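Local coordinates for DUF72 domain-containing protein (PDB 1VPQ) that is of unknown function but belongs to the DUF72 family and folds as a TIM-barrel-like alpha/beta protein, at residues D198-R203 / R241-T246; P149-V154 / G174-V179; M13-T18 / E245-F250. All coordinates share one frame; numbering follows the deposited sequence.

Contact 1: D198-R203 / R241-T246; sequences DYAYFR and RRVKET. With SO4 (sulfate ion), chain B.
Tyr199 sets its ring beside the backbone N, opposite the carbonyl carbon (chi1 -66°), and Lys244 holds CG beside its own backbone N (chi1 -47°), which lays CG over one face of that ring. Glu245 meets the same ring differently: its CB lies at the edge, in the ring plane, 3.8 Å from Tyr199 CE1, and the two side chains run alongside each other. Further bends at chi2 and chi4 curl Lys244 NZ back to Asp198 OD2 in a salt bridge, weak as a hydrogen bond at 3.3 Å. With an alanine in place of Tyr199, Lys244 CG and Glu245 CB would probably lose the surface they rest on, leaving the lysine freer to swing away from Asp198.

The backbones pair in parallel: Lys244 N donates to Asp198 O (2.9 Å) and Ala200 N to Glu245 O (3.2 Å). On the other face of the sheet Thr246 OG1 lies 3.5 Å from Ala200 CB, while Thr246 CG2 touches the edge of the Phe202 ring.

Farther along the strand, Arg203 NH1 and NH2 bond to a sulfate ion, probably from the crystallisation liquor and also held by Lys84, Arg157 and Tyr220, and form salt bridges with Glu155 and Glu54. Helix 226-240 covers Phe202 and Thr246 through Val236, whereas Tyr199 packs on Met122 of strand 120-126 and Thr176 of strand 176-181.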
# COMPACT_ATOMS: atom_id res chain seq x y z
N ASP A 198 -12.55 6.93 -8.47
CA ASP A 198 -12.94 5.78 -9.30
C ASP A 198 -11.92 4.66 -9.19
O ASP A 198 -11.78 3.84 -10.10
CB ASP A 198 -13.16 6.21 -10.76
CG ASP A 198 -11.93 6.86 -11.39
OD1 ASP A 198 -10.98 7.21 -10.66
OD2 ASP A 198 -11.93 7.04 -12.62
N TYR A 199 -11.20 4.63 -8.06
CA TYR A 199 -10.36 3.51 -7.66
C TYR A 199 -10.51 3.26 -6.16
O TYR A 199 -10.73 4.20 -5.38
CB TYR A 199 -8.89 3.78 -8.00
CG TYR A 199 -8.66 3.85 -9.49
CD1 TYR A 199 -8.49 2.69 -10.23
CD2 TYR A 199 -8.67 5.07 -10.17
CE1 TYR A 199 -8.30 2.74 -11.61
CE2 TYR A 199 -8.48 5.13 -11.55
CZ TYR A 199 -8.30 3.96 -12.26
OH TYR A 199 -8.11 3.99 -13.63
N ALA A 200 -10.44 1.99 -5.77
CA ALA A 200 -10.35 1.61 -4.36
C ALA A 200 -8.96 1.06 -4.08
O ALA A 200 -8.31 0.49 -4.95
CB ALA A 200 -11.39 0.57 -4.00
N TYR A 201 -8.51 1.26 -2.84
CA TYR A 201 -7.20 0.83 -2.39
C TYR A 201 -7.35 0.31 -0.96
O TYR A 201 -7.76 1.05 -0.08
CB TYR A 201 -6.24 2.01 -2.44
CG TYR A 201 -4.75 1.66 -2.45
CD1 TYR A 201 -4.14 1.04 -1.37
CD2 TYR A 201 -3.96 2.00 -3.54
CE1 TYR A 201 -2.77 0.75 -1.38
CE2 TYR A 201 -2.61 1.71 -3.57
CZ TYR A 201 -2.01 1.09 -2.48
OH TYR A 201 -0.66 0.81 -2.52
N PHE A 202 -7.02 -0.97 -0.74
CA PHE A 202 -7.11 -1.56 0.60
C PHE A 202 -5.74 -1.91 1.12
O PHE A 202 -4.93 -2.46 0.37
CB PHE A 202 -7.94 -2.84 0.60
CG PHE A 202 -9.36 -2.63 0.23
CD1 PHE A 202 -9.72 -2.39 -1.09
CD2 PHE A 202 -10.35 -2.69 1.20
CE1 PHE A 202 -11.05 -2.19 -1.45
CE2 PHE A 202 -11.68 -2.49 0.85
CZ PHE A 202 -12.03 -2.25 -0.48
N ARG A 203 -5.49 -1.63 2.39
CA ARG A 203 -4.27 -2.09 3.05
C ARG A 203 -4.58 -2.79 4.36
O ARG A 203 -5.25 -2.23 5.22
CB ARG A 203 -3.31 -0.92 3.27
CG ARG A 203 -2.80 -0.29 1.97
CD ARG A 203 -1.64 0.64 2.24
NE ARG A 203 -0.37 -0.06 2.43
CZ ARG A 203 0.56 0.26 3.32
NH1 ARG A 203 0.39 1.26 4.17
NH2 ARG A 203 1.68 -0.45 3.38
N ARG A 241 -17.21 -3.06 -7.59
CA ARG A 241 -18.29 -2.79 -8.55
C ARG A 241 -18.54 -1.29 -8.81
O ARG A 241 -19.08 -0.90 -9.86
CB ARG A 241 -19.58 -3.44 -8.03
CG ARG A 241 -19.50 -4.97 -7.95
CD ARG A 241 -20.47 -5.54 -6.91
N ARG A 242 -18.16 -0.46 -7.85
CA ARG A 242 -18.31 0.99 -7.95
C ARG A 242 -17.11 1.70 -8.59
O ARG A 242 -17.15 2.91 -8.79
CB ARG A 242 -18.57 1.56 -6.55
N VAL A 243 -16.04 0.96 -8.90
CA VAL A 243 -14.78 1.57 -9.36
C VAL A 243 -14.16 0.86 -10.57
O VAL A 243 -14.54 -0.27 -10.89
CB VAL A 243 -13.75 1.66 -8.22
CG1 VAL A 243 -14.29 2.54 -7.09
CG2 VAL A 243 -13.37 0.29 -7.70
N LYS A 244 -13.22 1.53 -11.23
CA LYS A 244 -12.56 0.96 -12.42
C LYS A 244 -11.69 -0.23 -12.00
O LYS A 244 -11.75 -1.29 -12.62
CB LYS A 244 -11.66 1.99 -13.13
CG LYS A 244 -12.26 3.37 -13.38
CD LYS A 244 -13.56 3.32 -14.14
CE LYS A 244 -14.09 4.74 -14.40
NZ LYS A 244 -13.17 5.53 -15.24
N GLU A 245 -10.88 -0.03 -10.96
CA GLU A 245 -10.00 -1.07 -10.42
C GLU A 245 -9.83 -0.93 -8.91
O GLU A 245 -9.98 0.16 -8.36
CB GLU A 245 -8.62 -1.01 -11.07
CG GLU A 245 -8.58 -1.47 -12.52
CD GLU A 245 -7.33 -1.04 -13.26
OE1 GLU A 245 -6.31 -0.73 -12.62
OE2 GLU A 245 -7.38 -1.00 -14.51
N THR A 246 -9.51 -2.04 -8.26
CA THR A 246 -9.30 -2.09 -6.81
C THR A 246 -7.96 -2.75 -6.54
O THR A 246 -7.64 -3.78 -7.15
CB THR A 246 -10.41 -2.90 -6.10
OG1 THR A 246 -11.66 -2.20 -6.17
CG2 THR A 246 -10.08 -3.14 -4.63
S SO4 B . 2.81 0.87 6.99
O1 SO4 B . 1.60 1.69 6.97
O2 SO4 B . 3.88 1.56 7.71
O3 SO4 B . 2.50 -0.38 7.67
O4 SO4 B . 3.26 0.64 5.62

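Contact 2: P149-V154 / G174-V179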
# COMPACT_ATOMS: atom_id res chain seq x y z
N PRO A 149 0.79 15.31 -10.22
CA PRO A 149 -0.39 15.22 -11.10
C PRO A 149 -0.85 13.82 -11.53
O PRO A 149 -1.65 13.71 -12.46
CB PRO A 149 0.06 15.99 -12.34
CG PRO A 149 1.50 15.63 -12.45
CD PRO A 149 2.02 15.48 -11.02
N TYR A 150 -0.37 12.76 -10.88
CA TYR A 150 -0.73 11.41 -11.28
C TYR A 150 -1.54 10.73 -10.19
O TYR A 150 -1.75 11.30 -9.12
CB TYR A 150 0.52 10.60 -11.62
CG TYR A 150 1.34 11.26 -12.69
CD1 TYR A 150 0.81 11.51 -13.95
CD2 TYR A 150 2.64 11.68 -12.44
CE1 TYR A 150 1.54 12.13 -14.93
CE2 TYR A 150 3.39 12.30 -13.43
CZ TYR A 150 2.83 12.52 -14.67
OH TYR A 150 3.55 13.14 -15.66
N GLU A 151 -1.99 9.51 -10.45
CA GLU A 151 -2.87 8.80 -9.53
C GLU A 151 -2.28 8.75 -8.12
O GLU A 151 -1.22 8.18 -7.91
CB GLU A 151 -3.18 7.39 -10.05
CG GLU A 151 -4.20 7.34 -11.19
CD GLU A 151 -5.64 7.60 -10.74
OE1 GLU A 151 -5.87 7.77 -9.53
OE2 GLU A 151 -6.53 7.64 -11.62
N LEU A 152 -3.00 9.36 -7.18
CA LEU A 152 -2.59 9.46 -5.78
C LEU A 152 -3.63 8.85 -4.82
O LEU A 152 -4.84 8.98 -5.03
CB LEU A 152 -2.38 10.94 -5.41
CG LEU A 152 -1.71 11.23 -4.06
CD1 LEU A 152 -0.28 10.72 -4.04
CD2 LEU A 152 -1.76 12.70 -3.74
N ALA A 153 -3.12 8.18 -3.79
CA ALA A 153 -3.92 7.62 -2.70
C ALA A 153 -3.31 7.97 -1.36
O ALA A 153 -2.08 8.03 -1.21
CB ALA A 153 -4.06 6.11 -2.83
N VAL A 154 -4.19 8.22 -0.38
CA VAL A 154 -3.76 8.62 0.97
C VAL A 154 -4.35 7.71 2.07
O VAL A 154 -5.54 7.38 2.05
CB VAL A 154 -4.09 10.12 1.26
CG1 VAL A 154 -3.92 10.45 2.75
CG2 VAL A 154 -3.21 11.06 0.42
N GLY A 174 -9.67 14.58 -5.90
CA GLY A 174 -9.43 13.33 -6.62
C GLY A 174 -8.32 12.46 -6.03
O GLY A 174 -7.51 11.88 -6.76
N ILE A 175 -8.28 12.39 -4.71
CA ILE A 175 -7.34 11.51 -4.01
C ILE A 175 -8.07 10.24 -3.58
O ILE A 175 -9.11 10.30 -2.94
CB ILE A 175 -6.72 12.19 -2.79
CG1 ILE A 175 -5.96 13.45 -3.21
CG2 ILE A 175 -5.79 11.22 -2.05
CD1 ILE A 175 -5.64 14.41 -2.08
N THR A 176 -7.51 9.10 -3.97
CA THR A 176 -8.08 7.80 -3.63
C THR A 176 -7.87 7.50 -2.14
O THR A 176 -6.76 7.64 -1.61
CB THR A 176 -7.47 6.70 -4.53
OG1 THR A 176 -7.86 6.92 -5.90
CG2 THR A 176 -7.91 5.30 -4.09
N PHE A 177 -8.95 7.11 -1.48
CA PHE A 177 -8.93 6.79 -0.06
C PHE A 177 -8.43 5.37 0.20
O PHE A 177 -8.94 4.40 -0.37
CB PHE A 177 -10.34 6.97 0.54
CG PHE A 177 -10.43 6.55 1.97
CD1 PHE A 177 -9.81 7.29 2.97
CD2 PHE A 177 -11.12 5.39 2.32
CE1 PHE A 177 -9.89 6.89 4.29
CE2 PHE A 177 -11.19 4.99 3.63
CZ PHE A 177 -10.57 5.74 4.62
N VAL A 178 -7.41 5.24 1.05
CA VAL A 178 -6.90 3.94 1.45
C VAL A 178 -7.75 3.35 2.57
O VAL A 178 -7.73 3.82 3.70
CB VAL A 178 -5.44 4.02 1.91
CG1 VAL A 178 -4.95 2.66 2.42
CG2 VAL A 178 -4.57 4.48 0.76
N VAL A 179 -8.50 2.31 2.24
CA VAL A 179 -9.32 1.59 3.22
C VAL A 179 -8.38 0.67 4.00
O VAL A 179 -7.76 -0.22 3.42
CB VAL A 179 -10.43 0.75 2.57
CG1 VAL A 179 -11.23 0.01 3.65
CG2 VAL A 179 -11.35 1.62 1.71
O HOH W 1 -4.92 10.99 -8.13
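Val154 and Ile175 meet methyl to methyl, their side chains crossing at a slant with the two CG2 atoms 3.6 Å apart. Ile175 has CG1 opposite its carbonyl carbon (chi1 -60°); that leaves CG2 as the branch facing Val154, while CG1 leans more loosely toward Leu152 CD2. This is the face that also carries Phe177, whose own ring touches little of strand 152-155 and instead meets Tyr167 of helix 164-173 edge to face.

The other face carries Ala153 and Thr176, and Val178 CG2 comes up to Ala153 CB. Ala153 CB lies 3.9 Å from Thr176 CB and 4.0 Å from Val178 CG2, so one small methyl sits against two beta-branched neighbours. Thr176 turns its hydroxyl to another partner, Thr197 OG1; its side chain meets Ala153 through CB and CG2, while Thr176 O makes a CA-H...O contact with Ala153 CA. Val178 CG2 also rests on the backbone, 3.3 Å from Val154 O.

Three backbone hydrogen bonds fix this parallel register. Thr176 N donates to Leu152 O, Val154 N to Thr176 O (2.9 Å) and Val178 N to Val154 O (3.0 Å). Beyond the start of the ladder, water 1 carries the link on: it accepts from Leu152 N (2.7 Å) and donates to Gly174 O (3.1 Å). Gly174, with positive phi, is where the chain leaves helix 164-173.

Segments 152-154 and 176-179 run 42° apart; helix 164-173 joins their strands in a beta-alpha-beta crossover. Strand 120-126 flanks 152-155 and strand 199-204 flanks 176-181; Met122 touches both Ala153 and Thr176, and Leu124 and Arg203 touch Val178.

Contact 3: M13-T18 / E245-F250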
# COMPACT_ATOMS: atom_id res chain seq x y z
N MET A 13 -11.76 -4.95 -12.35
CA MET A 13 -10.66 -5.79 -11.92
C MET A 13 -10.30 -5.56 -10.44
O MET A 13 -10.35 -4.43 -9.96
CB MET A 13 -9.44 -5.47 -12.79
CG MET A 13 -8.27 -6.43 -12.67
SD MET A 13 -8.40 -7.96 -13.61
CE MET A 13 -8.97 -7.36 -15.21
N VAL A 14 -9.96 -6.63 -9.73
CA VAL A 14 -9.36 -6.50 -8.40
C VAL A 14 -7.96 -7.10 -8.44
O VAL A 14 -7.79 -8.24 -8.85
CB VAL A 14 -10.21 -7.20 -7.33
CG1 VAL A 14 -9.46 -7.25 -6.00
CG2 VAL A 14 -11.55 -6.50 -7.16
N TYR A 15 -6.96 -6.33 -8.01
CA TYR A 15 -5.57 -6.82 -7.92
C TYR A 15 -5.14 -7.01 -6.47
O TYR A 15 -4.98 -6.04 -5.73
CB TYR A 15 -4.58 -5.83 -8.55
CG TYR A 15 -4.82 -5.51 -10.00
CD1 TYR A 15 -5.79 -4.59 -10.38
CD2 TYR A 15 -4.04 -6.10 -11.00
CE1 TYR A 15 -6.00 -4.27 -11.71
CE2 TYR A 15 -4.25 -5.79 -12.34
CZ TYR A 15 -5.23 -4.87 -12.69
OH TYR A 15 -5.44 -4.56 -14.03
N VAL A 16 -4.94 -8.26 -6.08
CA VAL A 16 -4.39 -8.56 -4.75
C VAL A 16 -2.89 -8.90 -4.83
O VAL A 16 -2.43 -9.62 -5.73
CB VAL A 16 -5.18 -9.66 -4.00
CG1 VAL A 16 -5.24 -10.95 -4.80
CG2 VAL A 16 -4.60 -9.92 -2.59
N GLY A 17 -2.14 -8.36 -3.88
CA GLY A 17 -0.73 -8.67 -3.70
C GLY A 17 -0.29 -8.39 -2.28
O GLY A 17 -1.13 -8.28 -1.38
N THR A 18 1.02 -8.28 -2.08
CA THR A 18 1.61 -7.98 -0.77
C THR A 18 2.46 -6.71 -0.81
O THR A 18 2.80 -6.20 -1.87
CB THR A 18 2.51 -9.13 -0.31
OG1 THR A 18 3.43 -9.43 -1.36
CG2 THR A 18 1.68 -10.38 0.05
N GLU A 245 -10.88 -0.03 -10.96
CA GLU A 245 -10.00 -1.07 -10.42
C GLU A 245 -9.83 -0.93 -8.91
O GLU A 245 -9.98 0.16 -8.36
CB GLU A 245 -8.62 -1.01 -11.07
CG GLU A 245 -8.58 -1.47 -12.52
CD GLU A 245 -7.33 -1.04 -13.26
OE1 GLU A 245 -6.31 -0.73 -12.62
OE2 GLU A 245 -7.38 -1.00 -14.51
N THR A 246 -9.51 -2.04 -8.26
CA THR A 246 -9.30 -2.09 -6.81
C THR A 246 -7.96 -2.75 -6.54
O THR A 246 -7.64 -3.78 -7.15
CB THR A 246 -10.41 -2.90 -6.10
OG1 THR A 246 -11.66 -2.20 -6.17
CG2 THR A 246 -10.08 -3.14 -4.63
N TYR A 247 -7.17 -2.16 -5.64
CA TYR A 247 -5.85 -2.68 -5.29
C TYR A 247 -5.83 -3.06 -3.83
O TYR A 247 -6.09 -2.23 -2.96
CB TYR A 247 -4.76 -1.64 -5.59
CG TYR A 247 -4.96 -0.98 -6.92
CD1 TYR A 247 -4.84 -1.70 -8.11
CD2 TYR A 247 -5.31 0.37 -7.00
CE1 TYR A 247 -5.06 -1.10 -9.33
CE2 TYR A 247 -5.52 0.98 -8.22
CZ TYR A 247 -5.40 0.24 -9.39
OH TYR A 247 -5.62 0.86 -10.61
N VAL A 248 -5.52 -4.32 -3.56
CA VAL A 248 -5.60 -4.86 -2.21
C VAL A 248 -4.22 -5.40 -1.84
O VAL A 248 -3.69 -6.27 -2.52
CB VAL A 248 -6.65 -5.99 -2.14
CG1 VAL A 248 -6.81 -6.48 -0.71
CG2 VAL A 248 -8.00 -5.53 -2.71
N PHE A 249 -3.64 -4.87 -0.77
CA PHE A 249 -2.32 -5.32 -0.33
C PHE A 249 -2.35 -5.76 1.13
O PHE A 249 -3.01 -5.12 1.94
CB PHE A 249 -1.28 -4.21 -0.51
CG PHE A 249 -1.14 -3.76 -1.94
CD1 PHE A 249 -0.30 -4.43 -2.82
CD2 PHE A 249 -1.87 -2.67 -2.41
CE1 PHE A 249 -0.18 -4.02 -4.14
CE2 PHE A 249 -1.75 -2.26 -3.73
CZ PHE A 249 -0.90 -2.94 -4.59
N PHE A 250 -1.63 -6.84 1.42
CA PHE A 250 -1.46 -7.37 2.79
C PHE A 250 -0.08 -7.03 3.31
O PHE A 250 0.93 -7.29 2.65
CB PHE A 250 -1.61 -8.90 2.82
CG PHE A 250 -3.03 -9.36 2.82
CD1 PHE A 250 -3.76 -9.38 1.64
CD2 PHE A 250 -3.63 -9.79 3.99
CE1 PHE A 250 -5.07 -9.81 1.62
CE2 PHE A 250 -4.94 -10.22 3.98
CZ PHE A 250 -5.66 -10.23 2.79
O HOH W 2 -12.56 -2.64 -9.19
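Met13 O is gripped by two donors: Thr246 N, 3.1 Å away, and water 2 at 2.9 Å, which also bonds to Thr246 OG1 and so ties the threonine side chain to the opposite strand. The parallel ladder then runs on without a break: Tyr15 N to Thr246 O, Val248 N to Tyr15 O (each 2.8 Å), Gly17 N to Val248 O, and Phe250 N to Gly17 O.

On one face the Tyr15 ring, its CG beside the backbone N (chi1 -58°), lies alongside Tyr247, with planes 35° apart and Tyr15 CD1 3.7 Å from Tyr247 CE1. Glu245 crosses the far end of the Tyr15 ring, its CG at the ring edge. Its OE1 accepts the Tyr247 hydroxyl at 2.7 Å on the anti side, out of the carboxylate plane, and pairs with Lys121, so the carboxylate is probably held well in place. Gly17 lies close to the Phe249 ring; a CB on it would point to that same face.

On the other face Val14 CG1 packs 4.0 Å from Val248 CG2, and Val16 CG2 comes to the edge of the Phe250 ring, beneath helices 226-240 and 257-270. Pairing of the first strand with the last in parallel, with helices packed on the outer face, is how a TIM-type barrel closes, consistent with the family's place in the TIM-barrel clan.

Overall arrangement
Strand 13-18 opens the chain's strands and waits until 245-250 for the partner of contact 3, so that contact closes the longest loop and encloses everything between. Within it contact 2 closes first, a short loop across one helix from 149-154 to 174-179. Only afterwards does contact 1 open at 198-203, to close over helix 226-240 onto 241-246; contacts 2 and 1 therefore follow in series. Contacts 1 and 3 share Glu245 and Thr246, so strand 245-250 is held on both flanks. Backbone pairing of Val179 with Tyr201 and Arg203 joins contact 2 to contact 1, giving five consecutive strands of one parallel sheet: 13-18, 245-250, 199-204, 176-181 and 152-155.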